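Local coordinates for protein Baccell_00875 (Bacteroides cellulosilyticus DSM 14838, PDB 5NO8) that probably acts as a polysaccharide lyase that removes the L-rhamnose caps linked to glucuronic acid on complex arabinogalactan proteins, at residues Q542-Y556 against W614-C628. Residues are numbered along the deposited sequence; the frame is centred on the assembly and turned at random.
With GOL (glycerol), chain F.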
loop_
_atom_site.group_PDB
_atom_site.type_symbol
_atom_site.label_atom_id
_atom_site.label_comp_id
_atom_site.label_asym_id
_atom_site.label_seq_id
_atom_site.Cartn_x
_atom_site.Cartn_y
_atom_site.Cartn_z
ATOM N N GLN A 542 1.905 -2.966 8.300
ATOM C CA GLN A 542 3.180 -2.421 7.926
ATOM C C GLN A 542 3.663 -1.267 8.807
ATOM O O GLN A 542 4.883 -1.128 9.000
ATOM C CB GLN A 542 3.167 -2.028 6.443
ATOM C CG GLN A 542 4.429 -1.307 5.956
ATOM C CD GLN A 542 4.282 0.191 5.964
ATOM O OE1 GLN A 542 3.238 0.722 6.299
ATOM N NE2 GLN A 542 5.345 0.885 5.574
ATOM N N SER A 543 2.761 -0.452 9.339
ATOM C CA SER A 543 3.197 0.638 10.215
ATOM C C SER A 543 3.299 0.248 11.705
ATOM O O SER A 543 3.385 1.122 12.561
ATOM C CB SER A 543 2.395 1.929 9.995
ATOM O OG SER A 543 1.080 1.861 10.519
ATOM N N ILE A 544 3.285 -1.057 11.993
ATOM C CA ILE A 544 3.894 -1.619 13.227
ATOM C C ILE A 544 5.269 -2.207 12.931
ATOM O O ILE A 544 6.246 -1.899 13.608
ATOM C CB ILE A 544 2.979 -2.710 13.840
ATOM C CG1 ILE A 544 1.655 -2.077 14.260
ATOM C CG2 ILE A 544 3.685 -3.432 14.998
ATOM C CD1 ILE A 544 0.563 -3.096 14.536
ATOM N N VAL A 545 5.364 -3.025 11.885
ATOM C CA VAL A 545 6.606 -3.706 11.542
ATOM C C VAL A 545 7.679 -2.701 11.089
ATOM O O VAL A 545 8.824 -2.748 11.552
ATOM C CB VAL A 545 6.387 -4.771 10.439
ATOM C CG1 VAL A 545 7.706 -5.413 10.004
ATOM C CG2 VAL A 545 5.416 -5.847 10.929
ATOM N N ALA A 546 7.309 -1.790 10.191
ATOM C CA ALA A 546 8.326 -0.881 9.637
ATOM C C ALA A 546 8.942 0.006 10.724
ATOM O O ALA A 546 10.155 0.129 10.774
ATOM C CB ALA A 546 7.785 -0.042 8.487
ATOM N N PRO A 547 8.110 0.611 11.591
ATOM C CA PRO A 547 8.702 1.417 12.680
ATOM C C PRO A 547 9.630 0.659 13.639
ATOM O O PRO A 547 10.597 1.256 14.125
ATOM C CB PRO A 547 7.485 1.891 13.443
ATOM C CG PRO A 547 6.441 2.015 12.399
ATOM C CD PRO A 547 6.657 0.813 11.525
ATOM N N ALA A 548 9.337 -0.618 13.906
ATOM C CA ALA A 548 10.235 -1.453 14.721
ATOM C C ALA A 548 11.622 -1.444 14.128
ATOM O O ALA A 548 12.611 -1.205 14.820
ATOM C CB ALA A 548 9.730 -2.900 14.807
ATOM N N ILE A 549 11.695 -1.665 12.825
ATOM C CA ILE A 549 12.970 -1.815 12.148
ATOM C C ILE A 549 13.642 -0.447 11.960
ATOM O O ILE A 549 14.885 -0.346 12.045
ATOM C CB ILE A 549 12.795 -2.517 10.790
ATOM C CG1 ILE A 549 12.119 -3.881 10.975
ATOM C CG2 ILE A 549 14.109 -2.677 10.064
ATOM C CD1 ILE A 549 11.812 -4.581 9.675
ATOM N N GLN A 550 12.826 0.578 11.706
ATOM C CA GLN A 550 13.262 1.982 11.588
ATOM C C GLN A 550 13.971 2.388 12.888
ATOM O O GLN A 550 15.078 2.935 12.878
ATOM C CB GLN A 550 12.034 2.879 11.342
ATOM C CG GLN A 550 12.274 4.374 11.183
ATOM C CD GLN A 550 10.980 5.191 11.200
ATOM O OE1 GLN A 550 9.954 4.784 11.784
ATOM N NE2 GLN A 550 11.022 6.359 10.566
ATOM N N PHE A 551 13.343 2.053 14.003
ATOM C CA PHE A 551 13.926 2.327 15.317
ATOM C C PHE A 551 15.226 1.568 15.561
ATOM O O PHE A 551 16.255 2.166 15.943
ATOM C CB PHE A 551 12.932 1.978 16.409
ATOM C CG PHE A 551 13.476 2.207 17.779
ATOM C CD1 PHE A 551 13.345 3.427 18.367
ATOM C CD2 PHE A 551 14.167 1.195 18.438
ATOM C CE1 PHE A 551 13.867 3.674 19.627
ATOM C CE2 PHE A 551 14.691 1.419 19.690
ATOM C CZ PHE A 551 14.539 2.652 20.283
ATOM N N LEU A 552 15.186 0.256 15.361
ATOM C CA LEU A 552 16.353 -0.581 15.602
ATOM C C LEU A 552 17.554 -0.232 14.733
ATOM O O LEU A 552 18.695 -0.277 15.207
ATOM C CB LEU A 552 16.023 -2.059 15.458
ATOM C CG LEU A 552 15.072 -2.673 16.499
ATOM C CD1 LEU A 552 14.603 -4.008 15.973
ATOM C CD2 LEU A 552 15.731 -2.860 17.859
ATOM N N ALA A 553 17.320 0.097 13.464
ATOM C CA ALA A 553 18.416 0.445 12.574
ATOM C C ALA A 553 19.106 1.742 13.023
ATOM O O ALA A 553 20.340 1.842 13.002
ATOM C CB ALA A 553 17.934 0.563 11.141
ATOM N N GLN A 554 18.304 2.721 13.409
ATOM C CA GLN A 554 18.829 3.960 13.990
ATOM C C GLN A 554 19.576 3.683 15.299
ATOM O O GLN A 554 20.643 4.259 15.545
ATOM C CB GLN A 554 17.735 4.964 14.261
ATOM C CG GLN A 554 17.099 5.578 13.028
ATOM C CD GLN A 554 15.971 6.489 13.406
ATOM O OE1 GLN A 554 14.795 6.101 13.357
ATOM N NE2 GLN A 554 16.300 7.680 13.839
ATOM N N LEU A 555 19.022 2.814 16.141
ATOM C CA LEU A 555 19.696 2.471 17.401
ATOM C C LEU A 555 21.035 1.793 17.121
ATOM O O LEU A 555 22.028 2.105 17.779
ATOM C CB LEU A 555 18.802 1.608 18.292
ATOM C CG LEU A 555 19.304 1.369 19.730
ATOM C CD1 LEU A 555 19.557 2.704 20.419
ATOM C CD2 LEU A 555 18.281 0.572 20.542
ATOM N N TYR A 556 21.102 0.938 16.106
ATOM C CA TYR A 556 22.375 0.387 15.681
ATOM C C TYR A 556 23.361 1.477 15.236
ATOM O O TYR A 556 24.544 1.433 15.595
ATOM C CB TYR A 556 22.222 -0.637 14.554
ATOM C CG TYR A 556 23.552 -1.102 14.036
ATOM C CD1 TYR A 556 24.336 -1.987 14.786
ATOM C CD2 TYR A 556 24.074 -0.616 12.837
ATOM C CE1 TYR A 556 25.569 -2.403 14.329
ATOM C CE2 TYR A 556 25.322 -1.016 12.393
ATOM C CZ TYR A 556 26.055 -1.908 13.150
ATOM O OH TYR A 556 27.269 -2.328 12.700
ATOM N N TRP A 614 2.255 6.200 4.537
ATOM C CA TRP A 614 3.097 5.416 5.463
ATOM C C TRP A 614 3.895 4.303 4.783
ATOM O O TRP A 614 4.853 3.783 5.360
ATOM C CB TRP A 614 2.344 4.873 6.661
ATOM C CG TRP A 614 1.937 5.840 7.717
ATOM C CD1 TRP A 614 0.746 5.845 8.330
ATOM C CD2 TRP A 614 2.706 6.897 8.346
ATOM N NE1 TRP A 614 0.688 6.825 9.274
ATOM C CE2 TRP A 614 1.880 7.487 9.305
ATOM C CE3 TRP A 614 3.990 7.426 8.153
ATOM C CZ2 TRP A 614 2.292 8.580 10.092
ATOM C CZ3 TRP A 614 4.390 8.504 8.923
ATOM C CH2 TRP A 614 3.562 9.053 9.880
ATOM N N SER A 615 3.580 3.963 3.529
ATOM C CA SER A 615 4.465 3.110 2.748
ATOM C C SER A 615 5.902 3.650 2.712
ATOM O O SER A 615 6.830 2.891 2.521
ATOM C CB SER A 615 3.987 2.926 1.297
ATOM O OG SER A 615 3.996 4.161 0.548
ATOM N N THR A 616 6.069 4.959 2.876
ATOM C CA THR A 616 7.420 5.545 2.860
ATOM C C THR A 616 8.244 5.192 4.081
ATOM O O THR A 616 9.446 5.316 4.035
ATOM C CB THR A 616 7.408 7.076 2.667
ATOM O OG1 THR A 616 6.762 7.735 3.746
ATOM C CG2 THR A 616 6.690 7.448 1.352
ATOM N N ILE A 617 7.623 4.691 5.154
ATOM C CA ILE A 617 8.426 4.249 6.293
ATOM C C ILE A 617 9.331 3.106 5.853
ATOM O O ILE A 617 10.473 3.009 6.283
ATOM C CB ILE A 617 7.566 3.756 7.486
ATOM C CG1 ILE A 617 6.571 4.803 7.954
ATOM C CG2 ILE A 617 8.488 3.412 8.662
ATOM C CD1 ILE A 617 5.485 4.208 8.820
ATOM N N THR A 618 8.829 2.223 4.971
ATOM C CA THR A 618 9.652 1.169 4.420
ATOM C C THR A 618 10.848 1.737 3.638
ATOM O O THR A 618 11.941 1.216 3.733
ATOM C CB THR A 618 8.811 0.216 3.560
ATOM O OG1 THR A 618 7.833 -0.387 4.413
ATOM C CG2 THR A 618 9.645 -0.873 2.918
ATOM N N GLY A 619 10.624 2.819 2.896
ATOM C CA GLY A 619 11.714 3.558 2.271
ATOM C C GLY A 619 12.738 4.016 3.304
ATOM O O GLY A 619 13.915 3.857 3.082
ATOM N N ALA A 620 12.272 4.602 4.403
ATOM C CA ALA A 620 13.177 5.009 5.481
ATOM C C ALA A 620 13.993 3.832 6.000
ATOM O O ALA A 620 15.214 3.931 6.156
ATOM C CB ALA A 620 12.424 5.663 6.600
ATOM N N VAL A 621 13.324 2.698 6.224
ATOM C CA VAL A 621 13.986 1.490 6.655
ATOM C C VAL A 621 15.070 1.053 5.693
ATOM O O VAL A 621 16.174 0.680 6.128
ATOM C CB VAL A 621 12.982 0.328 6.858
ATOM C CG1 VAL A 621 13.713 -1.015 7.021
ATOM C CG2 VAL A 621 12.076 0.615 8.040
ATOM N N TYR A 622 14.765 1.048 4.388
ATOM C CA TYR A 622 15.726 0.642 3.382
ATOM C C TYR A 622 16.928 1.583 3.358
ATOM O O TYR A 622 18.056 1.121 3.201
ATOM C CB TYR A 622 15.102 0.608 1.985
ATOM C CG TYR A 622 14.074 -0.462 1.736
ATOM C CD1 TYR A 622 13.890 -1.537 2.628
ATOM C CD2 TYR A 622 13.277 -0.419 0.593
ATOM C CE1 TYR A 622 12.962 -2.528 2.363
ATOM C CE2 TYR A 622 12.344 -1.410 0.341
ATOM C CZ TYR A 622 12.210 -2.464 1.218
ATOM O OH TYR A 622 11.258 -3.437 0.987
ATOM N N TYR A 623 16.662 2.877 3.521
ATOM C CA TYR A 623 17.716 3.910 3.642
ATOM C C TYR A 623 18.641 3.628 4.842
ATOM O O TYR A 623 19.880 3.578 4.696
ATOM C CB TYR A 623 17.063 5.292 3.723
ATOM C CG TYR A 623 17.906 6.395 4.310
ATOM C CD1 TYR A 623 18.843 7.078 3.530
ATOM C CD2 TYR A 623 17.732 6.787 5.630
ATOM C CE1 TYR A 623 19.612 8.106 4.078
ATOM C CE2 TYR A 623 18.482 7.797 6.184
ATOM C CZ TYR A 623 19.424 8.439 5.414
ATOM O OH TYR A 623 20.153 9.440 6.002
ATOM N N TYR A 624 18.045 3.392 6.000
ATOM C CA TYR A 624 18.854 3.085 7.192
ATOM C C TYR A 624 19.581 1.754 7.048
ATOM O O TYR A 624 20.731 1.626 7.475
ATOM C CB TYR A 624 18.020 3.074 8.466
ATOM C CG TYR A 624 17.486 4.405 8.921
ATOM C CD1 TYR A 624 18.342 5.464 9.199
ATOM C CD2 TYR A 624 16.127 4.604 9.113
ATOM C CE1 TYR A 624 17.865 6.679 9.626
ATOM C CE2 TYR A 624 15.640 5.811 9.551
ATOM C CZ TYR A 624 16.526 6.857 9.795
ATOM O OH TYR A 624 16.050 8.047 10.226
ATOM N N TYR A 625 18.922 0.750 6.466
ATOM C CA TYR A 625 19.534 -0.552 6.288
ATOM C C TYR A 625 20.785 -0.446 5.383
ATOM O O TYR A 625 21.792 -1.116 5.640
ATOM C CB TYR A 625 18.518 -1.544 5.725
ATOM C CG TYR A 625 19.067 -2.914 5.519
ATOM C CD1 TYR A 625 19.135 -3.818 6.569
ATOM C CD2 TYR A 625 19.553 -3.307 4.287
ATOM C CE1 TYR A 625 19.656 -5.093 6.380
ATOM C CE2 TYR A 625 20.087 -4.574 4.088
ATOM C CZ TYR A 625 20.125 -5.469 5.139
ATOM O OH TYR A 625 20.657 -6.726 4.940
ATOM N N ALA A 626 20.719 0.380 4.324
ATOM C CA ALA A 626 21.876 0.616 3.468
ATOM C C ALA A 626 23.031 1.296 4.234
ATOM O O ALA A 626 24.197 0.970 3.986
ATOM C CB ALA A 626 21.507 1.428 2.238
ATOM N N LEU A 627 22.707 2.216 5.134
ATOM C CA LEU A 627 23.722 2.832 6.006
ATOM C C LEU A 627 24.360 1.815 6.963
ATOM O O LEU A 627 25.552 1.887 7.245
ATOM C CB LEU A 627 23.113 3.974 6.815
ATOM C CG LEU A 627 22.683 5.229 6.045
ATOM C CD1 LEU A 627 22.046 6.240 6.966
ATOM C CD2 LEU A 627 23.873 5.841 5.326
ATOM N N CYS A 628 23.546 0.887 7.460
ATOM C CA CYS A 628 23.976 -0.149 8.403
ATOM C C CYS A 628 24.892 -1.203 7.782
ATOM O O CYS A 628 25.867 -1.625 8.404
ATOM C CB CYS A 628 22.744 -0.835 9.035
ATOM S SG CYS A 628 21.766 0.126 10.209
HETATM C C1 GOL F . 12.447 11.290 10.173
HETATM O O1 GOL F . 12.803 12.650 9.824
HETATM C C2 GOL F . 13.479 10.629 11.097
HETATM O O2 GOL F . 13.624 11.379 12.322
HETATM C C3 GOL F . 13.007 9.230 11.517
HETATM O O3 GOL F . 13.111 8.257 10.469
#
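Ile617 is the bump that fills the hollow formed by Gln542, Ala546, Pro547 and Gln550: its CG2 presses on Ala546 CB at 3.5 Å, while CD1 reaches back to Ser543 CB. Gln550 returns the fit, set as a knob among Ile617, Ala620, Val621 and Tyr624, its chain crossing that of Ile617 at about a right angle. Beside it Val621 turns CG2 to the backbone, 3.4 Å from Ala546 O, and pushes CG1 tightly against Ile549 CG2. Ala546 and Ala553 face the partner helix, and the axes of the two segments come within 8.9 Å, their directions 26° apart. The two helices, 542-559 and 615-629, belong to the helical half of the chain, probably an (alpha/alpha) toroid as in some polysaccharide lyase families. At the N-terminal end the contact turns polar. Gln542 is bent at chi2 (-96°), which turns NE2 to give nearly straight bonds to Trp614 O at 2.9 Å and to Thr618 OG1 at 3.0 Å, both acceptors lying in the amide plane. NE2 comes from above the Trp614 carbonyl plane, and Ile617 N reaches the same oxygen from the opposite face; Arg593 holds the amide oxygen. A leucine here would probably leave Thr618 OG1 without this donor and Arg593 without the amide oxygen it holds. Further along, Ala553 CB abuts Tyr624 CB at 3.7 Å, and Gln554 CG lies over one face of the Tyr624 ring, 3.7 Å from its centroid. The opposite face meets Tyr623. At the ring edge a glycerol, probably from the crystallisation liquor, bridges Tyr624 OH and Gln550 NE2 through O3; Gly493 N and Tyr686 OH also hold the Gln550 amide, at OE1 and NE2 respectively. Near the far end Cys628 SG settles obliquely beside the Tyr556 ring, 3.6 Å from CD2.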